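3-carboxy-cis,cis-muconate cycloisomerase (Pseudomonas putida, PDB 1RE5) belongs to the fumarase/aspartase superfamily of mainly helical enzymes, which assemble as tetramers around long helical bundles. Local coordinates at residues D7-T11 and V286-V290; G27-E32 and D108-G113; K131-L136 and A341-E346. One frame throughout, in Å; residues are numbered along the deposited sequence.

Contact 1 of 3, residues D7-T11 and V286-V290; sequences DAYFT and VGAAV
Y9 reaches across to the 286-290 segment, laying its ring over V290 and putting its hydroxyl against V286. Its CG stands anti to the backbone N (chi1 -176°), which carries the phenol beyond the short helix 7-10 and toward the second segment. There OH donates to the carbonyl oxygen of V286 (OH to O, 2.6 Å), lying in the carbonyl plane on a lone pair with a C=O...donor angle of 129°. V290 CG2 sits over one face of the ring, 3.7 Å from its centroid and 29° off the normal, a CH-pi contact; the tyrosine and valine side chains point past one another, each heading for the other's helix. The same methyl also meets the edge of the F10 ring, with CG2 of V290 4.4 Å from CD2 of F10, and is thus shared by two aromatic rings. A289 CB lies beside the hydroxyl, 3.6 Å from Y9 OH. A second subunit packs here as well, its G75 on Y9 and its A74 on V286. The chemistry is therefore that of a largely buried, apolar joint with a single directional bond: V290 gives the ring a surface to lie on, while the hydroxyl finds its acceptor in a main-chain carbonyl.

Contact 2 of 3, residues G27-E32 and D108-G113; sequences GMLDFE and DAMDTG
F31 is laid against the backbone of A109, with A109 CA over one ring face at 4.0 Å from the centroid and 28° off the normal, a CH-pi contact. The methyl of A109 touches the same ring at CD2 (A109 CB to F31 CD2, 3.6 Å), and T112 crosses it at about a right angle, its CG2 3.7 Å from F31 CD1. Beside this, M28 sets its CG against the carbonyl oxygen of A109 (CG to O, 3.5 Å) and continues extended (chi2 -176°) to bring SD within 4.1 Å of M110 CG; the later bend turns only CE. At the other end G27 and G113 meet through bare backbone, their CA atoms 3.9 Å apart, the nearest CA pair of the two segments. Behind the first shell, T112 OG1 donates to D108 O at 2.9 Å, and this carbonyl also accepts from T112 N. The carboxylate of D108 is held by the backbone N-H groups of T105, G193 and G194. The two segment axes cross at 116° and approach to 7.9 Å, joining helix 21-40 to the early part of helix 106-142. Around them, L81 of helix 78-92 packs on M28, while L213 and L217 of helix 206-217 touch F31 and T112 respectively.

Contact 3 of 3, residues K131-L136 and A341-E346; sequences KLADTL and AQVIAE
Two torsions bring Q342 to K131, L132 and T135: with chi1 at 179° the side chain swings its CG directly opposite its own backbone N, and a bend at chi2 (62°) then turns the amide toward helix 106-142. The amide oxygen ends beside the backbone and CB of L132, with Q342 OE1 3.6 Å from L132 CB. K131 leaves its helix extended and bends only at chi3, so that its aliphatic chain crosses the glutamine at about a right angle, with K131 CE 3.7 Å from Q342 CD. The lysine's amine is not engaged with the amide; NZ goes instead to D128, one turn back on its own helix, in a salt bridge. On the NE2 side of the amide stands T135, crossing it obliquely, though the exact rotation of this threonine is doubtful in the model. OE1 thus lies against the L132 backbone and CB and the K131 chain, with no hydrogen bond across the segments.

Beside the amide the packing is mostly apolar. A345 CB is the shared contact point, touched by L132 CD1 at 3.8 Å and by L136 CD1 at 3.6 Å. The other branch of L132 turns to A341, with CD2 4.2 Å from the alanine CB, so one leucine spans both alanines of the facing helix turn.

The segment axes run nearly parallel, 15° apart and 9.4 Å at closest approach, which lets matching turns of the two helices meet in succession. Helix 231-257 closes one flank: its L247 touches both L132 and A341, and its F250 and I254 lie on I344. Helix 162-187 lies against the 131-136 segment, through L173 on L132 and L136 and V169 on L136, making this pair part of the long helical bundle of the family.

How the contacts relate
From the N terminus, the short helix 7-10 opens the longest loop, which contact 1 closes only in the 286-290 segment of helix 286-307, 275 residues on. Within that span lies the whole of contact 2, where helix 21-40 meets the early part of helix 106-142. Further along that same long helix contact 3 opens, closing at helix 319-347 past the end of contact 1, so contacts 1 and 3 cross, while 2 and 3 follow in series. Contacts 1 and 3 are neighbours, their centres about 15 Å apart, whereas contact 2 sits about 35 Å, centre to centre, from contact 3. Contacts 1 and 2 bring N-terminal helices onto longer ones; contact 3 joins two long helices.

Contact 1 of 3, residues D7-T11 and V286-V290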
loop_
_atom_site.group_PDB
_atom_site.type_symbol
_atom_site.label_atom_id
_atom_site.label_comp_id
_atom_site.label_asym_id
_atom_site.label_seq_id
_atom_site.Cartn_x
_atom_site.Cartn_y
_atom_site.Cartn_z
ATOM N N ASP D 7 11.819 13.995 -14.724
ATOM C CA ASP D 7 12.947 13.231 -14.239
ATOM C C ASP D 7 14.112 14.004 -13.647
ATOM O O ASP D 7 14.824 13.490 -12.778
ATOM C CB ASP D 7 13.439 12.297 -15.334
ATOM C CG ASP D 7 13.999 11.028 -14.769
ATOM O OD1 ASP D 7 13.249 10.332 -14.053
ATOM O OD2 ASP D 7 15.183 10.729 -15.016
ATOM N N ALA D 8 14.324 15.229 -14.112
ATOM C CA ALA D 8 15.416 16.040 -13.581
ATOM C C ALA D 8 15.009 16.569 -12.204
ATOM O O ALA D 8 15.840 16.762 -11.313
ATOM C CB ALA D 8 15.725 17.200 -14.528
ATOM N N TYR D 9 13.711 16.792 -12.049
ATOM C CA TYR D 9 13.140 17.295 -10.810
ATOM C C TYR D 9 12.983 16.214 -9.738
ATOM O O TYR D 9 13.198 16.485 -8.561
ATOM C CB TYR D 9 11.784 17.929 -11.116
ATOM C CG TYR D 9 11.064 18.593 -9.956
ATOM C CD1 TYR D 9 11.743 19.380 -9.023
ATOM C CD2 TYR D 9 9.681 18.512 -9.856
ATOM C CE1 TYR D 9 11.050 20.073 -8.023
ATOM C CE2 TYR D 9 8.986 19.197 -8.876
ATOM C CZ TYR D 9 9.666 19.976 -7.960
ATOM O OH TYR D 9 8.938 20.643 -6.991
ATOM N N PHE D 10 12.635 14.994 -10.140
ATOM C CA PHE D 10 12.430 13.899 -9.177
ATOM C C PHE D 10 13.599 12.907 -8.956
ATOM O O PHE D 10 13.644 12.197 -7.933
ATOM C CB PHE D 10 11.184 13.084 -9.575
ATOM C CG PHE D 10 9.882 13.849 -9.493
ATOM C CD1 PHE D 10 8.840 13.566 -10.374
ATOM C CD2 PHE D 10 9.685 14.824 -8.519
ATOM C CE1 PHE D 10 7.625 14.238 -10.285
ATOM C CE2 PHE D 10 8.473 15.501 -8.424
ATOM C CZ PHE D 10 7.440 15.204 -9.313
ATOM N N THR D 11 14.536 12.846 -9.899
ATOM C CA THR D 11 15.646 11.904 -9.790
ATOM C C THR D 11 17.000 12.589 -9.820
ATOM O O THR D 11 17.149 13.641 -10.432
ATOM C CB THR D 11 15.600 10.880 -10.947
ATOM O OG1 THR D 11 14.284 10.317 -11.038
ATOM C CG2 THR D 11 16.588 9.753 -10.707
ATOM N N VAL D 286 9.495 24.644 -3.767
ATOM C CA VAL D 286 9.594 23.636 -4.809
ATOM C C VAL D 286 10.439 22.453 -4.368
ATOM O O VAL D 286 10.241 21.332 -4.832
ATOM C CB VAL D 286 10.143 24.230 -6.137
ATOM C CG1 VAL D 286 9.523 25.582 -6.388
ATOM C CG2 VAL D 286 11.630 24.343 -6.102
ATOM N N GLY D 287 11.375 22.695 -3.460
ATOM C CA GLY D 287 12.212 21.609 -2.980
ATOM C C GLY D 287 11.455 20.691 -2.034
ATOM O O GLY D 287 11.506 19.474 -2.184
ATOM N N ALA D 288 10.752 21.270 -1.061
ATOM C CA ALA D 288 9.986 20.487 -0.103
ATOM C C ALA D 288 8.956 19.604 -0.823
ATOM O O ALA D 288 8.659 18.489 -0.381
ATOM C CB ALA D 288 9.297 21.409 0.876
ATOM N N ALA D 289 8.417 20.100 -1.935
ATOM C CA ALA D 289 7.452 19.331 -2.703
ATOM C C ALA D 289 8.075 17.992 -3.089
ATOM O O ALA D 289 7.413 16.955 -3.039
ATOM C CB ALA D 289 7.041 20.090 -3.952
ATOM N N VAL D 290 9.348 18.000 -3.473
ATOM C CA VAL D 290 9.988 16.746 -3.845
ATOM C C VAL D 290 10.079 15.794 -2.661
ATOM O O VAL D 290 9.764 14.613 -2.794
ATOM C CB VAL D 290 11.410 16.955 -4.404
ATOM C CG1 VAL D 290 12.050 15.613 -4.687
ATOM C CG2 VAL D 290 11.346 17.765 -5.681
#

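Contact 2 of 3, residues G27-E32 and D108-G113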
loop_
_atom_site.group_PDB
_atom_site.type_symbol
_atom_site.label_atom_id
_atom_site.label_comp_id
_atom_site.label_asym_id
_atom_site.label_seq_id
_atom_site.Cartn_x
_atom_site.Cartn_y
_atom_site.Cartn_z
ATOM N N GLY D 27 25.346 -4.477 -16.165
ATOM C CA GLY D 27 25.395 -5.339 -14.996
ATOM C C GLY D 27 25.435 -6.804 -15.397
ATOM O O GLY D 27 26.258 -7.570 -14.901
ATOM N N MET D 28 24.548 -7.197 -16.308
ATOM C CA MET D 28 24.489 -8.580 -16.763
ATOM C C MET D 28 25.737 -8.975 -17.561
ATOM O O MET D 28 26.288 -10.067 -17.378
ATOM C CB MET D 28 23.224 -8.805 -17.598
ATOM C CG MET D 28 21.947 -8.735 -16.788
ATOM S SD MET D 28 20.474 -9.097 -17.744
ATOM C CE MET D 28 20.073 -7.507 -18.438
ATOM N N LEU D 29 26.189 -8.091 -18.440
ATOM C CA LEU D 29 27.382 -8.377 -19.215
ATOM C C LEU D 29 28.565 -8.563 -18.265
ATOM O O LEU D 29 29.382 -9.471 -18.456
ATOM C CB LEU D 29 27.650 -7.248 -20.205
ATOM C CG LEU D 29 26.549 -7.155 -21.266
ATOM C CD1 LEU D 29 26.728 -5.895 -22.116
ATOM C CD2 LEU D 29 26.568 -8.412 -22.116
ATOM N N ASP D 30 28.648 -7.718 -17.240
ATOM C CA ASP D 30 29.723 -7.823 -16.250
ATOM C C ASP D 30 29.715 -9.224 -15.650
ATOM O O ASP D 30 30.768 -9.818 -15.374
ATOM C CB ASP D 30 29.524 -6.795 -15.134
ATOM C CG ASP D 30 30.047 -5.420 -15.506
ATOM O OD1 ASP D 30 30.152 -5.115 -16.720
ATOM O OD2 ASP D 30 30.344 -4.641 -14.576
ATOM N N PHE D 31 28.509 -9.746 -15.445
ATOM C CA PHE D 31 28.348 -11.080 -14.896
ATOM C C PHE D 31 28.901 -12.110 -15.878
ATOM O O PHE D 31 29.689 -12.974 -15.492
ATOM C CB PHE D 31 26.872 -11.374 -14.639
ATOM C CG PHE D 31 26.600 -12.812 -14.300
ATOM C CD1 PHE D 31 26.907 -13.314 -13.031
ATOM C CD2 PHE D 31 26.071 -13.676 -15.262
ATOM C CE1 PHE D 31 26.693 -14.648 -12.723
ATOM C CE2 PHE D 31 25.855 -15.020 -14.963
ATOM C CZ PHE D 31 26.166 -15.508 -13.687
ATOM N N GLU D 32 28.484 -12.009 -17.141
ATOM C CA GLU D 32 28.931 -12.935 -18.188
ATOM C C GLU D 32 30.454 -12.995 -18.323
ATOM O O GLU D 32 31.048 -14.082 -18.347
ATOM C CB GLU D 32 28.304 -12.547 -19.529
ATOM C CG GLU D 32 26.782 -12.699 -19.541
ATOM C CD GLU D 32 26.322 -14.121 -19.199
ATOM O OE1 GLU D 32 25.150 -14.298 -18.815
ATOM O OE2 GLU D 32 27.127 -15.067 -19.321
ATOM N N ASP D 108 20.337 -15.906 -12.689
ATOM C CA ASP D 108 21.671 -15.724 -12.130
ATOM C C ASP D 108 22.256 -14.431 -12.672
ATOM O O ASP D 108 22.814 -13.622 -11.914
ATOM C CB ASP D 108 22.598 -16.871 -12.521
ATOM C CG ASP D 108 22.218 -18.176 -11.869
ATOM O OD1 ASP D 108 21.836 -18.159 -10.686
ATOM O OD2 ASP D 108 22.320 -19.230 -12.531
ATOM N N ALA D 109 22.116 -14.235 -13.984
ATOM C CA ALA D 109 22.651 -13.039 -14.629
ATOM C C ALA D 109 21.878 -11.789 -14.231
ATOM O O ALA D 109 22.459 -10.735 -13.961
ATOM C CB ALA D 109 22.627 -13.203 -16.135
ATOM N N MET D 110 20.558 -11.913 -14.202
ATOM C CA MET D 110 19.693 -10.803 -13.836
ATOM C C MET D 110 19.846 -10.328 -12.376
ATOM O O MET D 110 20.045 -9.134 -12.120
ATOM C CB MET D 110 18.259 -11.203 -14.097
ATOM C CG MET D 110 17.987 -11.497 -15.537
ATOM S SD MET D 110 16.217 -11.615 -15.779
ATOM C CE MET D 110 16.077 -13.367 -16.162
ATOM N N ASP D 111 19.746 -11.245 -11.418
ATOM C CA ASP D 111 19.883 -10.852 -10.022
ATOM C C ASP D 111 21.286 -10.334 -9.715
ATOM O O ASP D 111 21.448 -9.331 -9.016
ATOM C CB ASP D 111 19.558 -12.022 -9.080
ATOM C CG ASP D 111 18.062 -12.199 -8.836
ATOM O OD1 ASP D 111 17.249 -11.385 -9.337
ATOM O OD2 ASP D 111 17.703 -13.168 -8.125
ATOM N N THR D 112 22.307 -11.014 -10.221
ATOM C CA THR D 112 23.660 -10.564 -9.944
ATOM C C THR D 112 23.898 -9.212 -10.584
ATOM O O THR D 112 24.513 -8.334 -9.975
ATOM C CB THR D 112 24.709 -11.556 -10.447
ATOM O OG1 THR D 112 24.559 -12.805 -9.745
ATOM C CG2 THR D 112 26.117 -10.994 -10.208
ATOM N N GLY D 113 23.398 -9.036 -11.806
ATOM C CA GLY D 113 23.557 -7.765 -12.486
ATOM C C GLY D 113 22.923 -6.664 -11.651
ATOM O O GLY D 113 23.478 -5.567 -11.510
#

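Contact 3 of 3, residues K131-L136 and A341-E346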
loop_
_atom_site.group_PDB
_atom_site.type_symbol
_atom_site.label_atom_id
_atom_site.label_comp_id
_atom_site.label_asym_id
_atom_site.label_seq_id
_atom_site.Cartn_x
_atom_site.Cartn_y
_atom_site.Cartn_z
ATOM N N LYS D 131 27.130 13.412 3.417
ATOM C CA LYS D 131 27.247 14.821 3.083
ATOM C C LYS D 131 26.105 15.588 3.779
ATOM O O LYS D 131 26.343 16.545 4.511
ATOM C CB LYS D 131 27.184 14.986 1.564
ATOM C CG LYS D 131 27.326 16.407 1.059
ATOM C CD LYS D 131 27.172 16.451 -0.463
ATOM C CE LYS D 131 25.802 15.899 -0.907
ATOM N NZ LYS D 131 25.681 15.691 -2.393
ATOM N N LEU D 132 24.871 15.145 3.567
ATOM C CA LEU D 132 23.708 15.771 4.176
ATOM C C LEU D 132 23.795 15.814 5.707
ATOM O O LEU D 132 23.462 16.824 6.319
ATOM C CB LEU D 132 22.433 15.034 3.746
ATOM C CG LEU D 132 21.087 15.520 4.302
ATOM C CD1 LEU D 132 20.765 16.941 3.829
ATOM C CD2 LEU D 132 20.016 14.561 3.859
ATOM N N ALA D 133 24.241 14.729 6.324
ATOM C CA ALA D 133 24.363 14.690 7.776
ATOM C C ALA D 133 25.386 15.716 8.261
ATOM O O ALA D 133 25.202 16.337 9.310
ATOM C CB ALA D 133 24.764 13.297 8.231
ATOM N N ASP D 134 26.463 15.892 7.500
ATOM C CA ASP D 134 27.496 16.857 7.864
ATOM C C ASP D 134 26.921 18.263 7.911
ATOM O O ASP D 134 26.977 18.939 8.949
ATOM C CB ASP D 134 28.661 16.829 6.864
ATOM C CG ASP D 134 29.710 15.763 7.198
ATOM O OD1 ASP D 134 29.984 15.541 8.402
ATOM O OD2 ASP D 134 30.276 15.160 6.255
ATOM N N THR D 135 26.346 18.692 6.788
ATOM C CA THR D 135 25.792 20.033 6.709
ATOM C C THR D 135 24.658 20.242 7.696
ATOM O O THR D 135 24.477 21.348 8.219
ATOM C CB THR D 135 25.300 20.383 5.277
ATOM O OG1 THR D 135 23.875 20.460 5.265
ATOM C CG2 THR D 135 25.759 19.355 4.279
ATOM N N LEU D 136 23.901 19.184 7.958
ATOM C CA LEU D 136 22.783 19.267 8.895
ATOM C C LEU D 136 23.339 19.435 10.297
ATOM O O LEU D 136 22.751 20.109 11.143
ATOM C CB LEU D 136 21.959 17.994 8.819
ATOM C CG LEU D 136 20.452 18.132 8.771
ATOM C CD1 LEU D 136 20.059 19.212 7.793
ATOM C CD2 LEU D 136 19.880 16.784 8.352
ATOM N N ALA D 341 17.012 17.646 -0.512
ATOM C CA ALA D 341 17.180 17.910 0.919
ATOM C C ALA D 341 18.524 18.597 1.170
ATOM O O ALA D 341 18.643 19.442 2.059
ATOM C CB ALA D 341 17.108 16.612 1.716
ATOM N N GLN D 342 19.534 18.225 0.385
ATOM C CA GLN D 342 20.862 18.811 0.515
ATOM C C GLN D 342 20.790 20.296 0.176
ATOM O O GLN D 342 21.299 21.147 0.920
ATOM C CB GLN D 342 21.841 18.117 -0.439
ATOM C CG GLN D 342 23.269 18.662 -0.403
ATOM C CD GLN D 342 23.922 18.506 0.956
ATOM O OE1 GLN D 342 23.958 17.409 1.516
ATOM N NE2 GLN D 342 24.453 19.604 1.490
ATOM N N VAL D 343 20.155 20.604 -0.952
ATOM C CA VAL D 343 20.026 21.986 -1.374
ATOM C C VAL D 343 19.402 22.854 -0.296
ATOM O O VAL D 343 19.949 23.903 0.033
ATOM C CB VAL D 343 19.170 22.127 -2.639
ATOM C CG1 VAL D 343 18.839 23.599 -2.881
ATOM C CG2 VAL D 343 19.907 21.566 -3.820
ATOM N N ILE D 344 18.269 22.428 0.263
ATOM C CA ILE D 344 17.644 23.259 1.274
ATOM C C ILE D 344 18.389 23.233 2.592
ATOM O O ILE D 344 18.446 24.233 3.282
ATOM C CB ILE D 344 16.122 22.917 1.530
ATOM C CG1 ILE D 344 15.961 22.304 2.910
ATOM C CG2 ILE D 344 15.543 22.009 0.444
ATOM C CD1 ILE D 344 14.543 21.975 3.216
ATOM N N ALA D 345 18.982 22.107 2.947
ATOM C CA ALA D 345 19.694 22.045 4.215
ATOM C C ALA D 345 20.847 23.035 4.301
ATOM O O ALA D 345 21.046 23.696 5.326
ATOM C CB ALA D 345 20.215 20.640 4.456
ATOM N N GLU D 346 21.613 23.153 3.226
ATOM C CA GLU D 346 22.758 24.039 3.270
ATOM C C GLU D 346 22.435 25.473 2.937
ATOM O O GLU D 346 23.255 26.357 3.162
ATOM C CB GLU D 346 23.853 23.535 2.338
ATOM C CG GLU D 346 23.620 23.845 0.881
ATOM C CD GLU D 346 24.564 23.073 -0.010
ATOM O OE1 GLU D 346 25.772 23.008 0.322
ATOM O OE2 GLU D 346 24.097 22.537 -1.039
#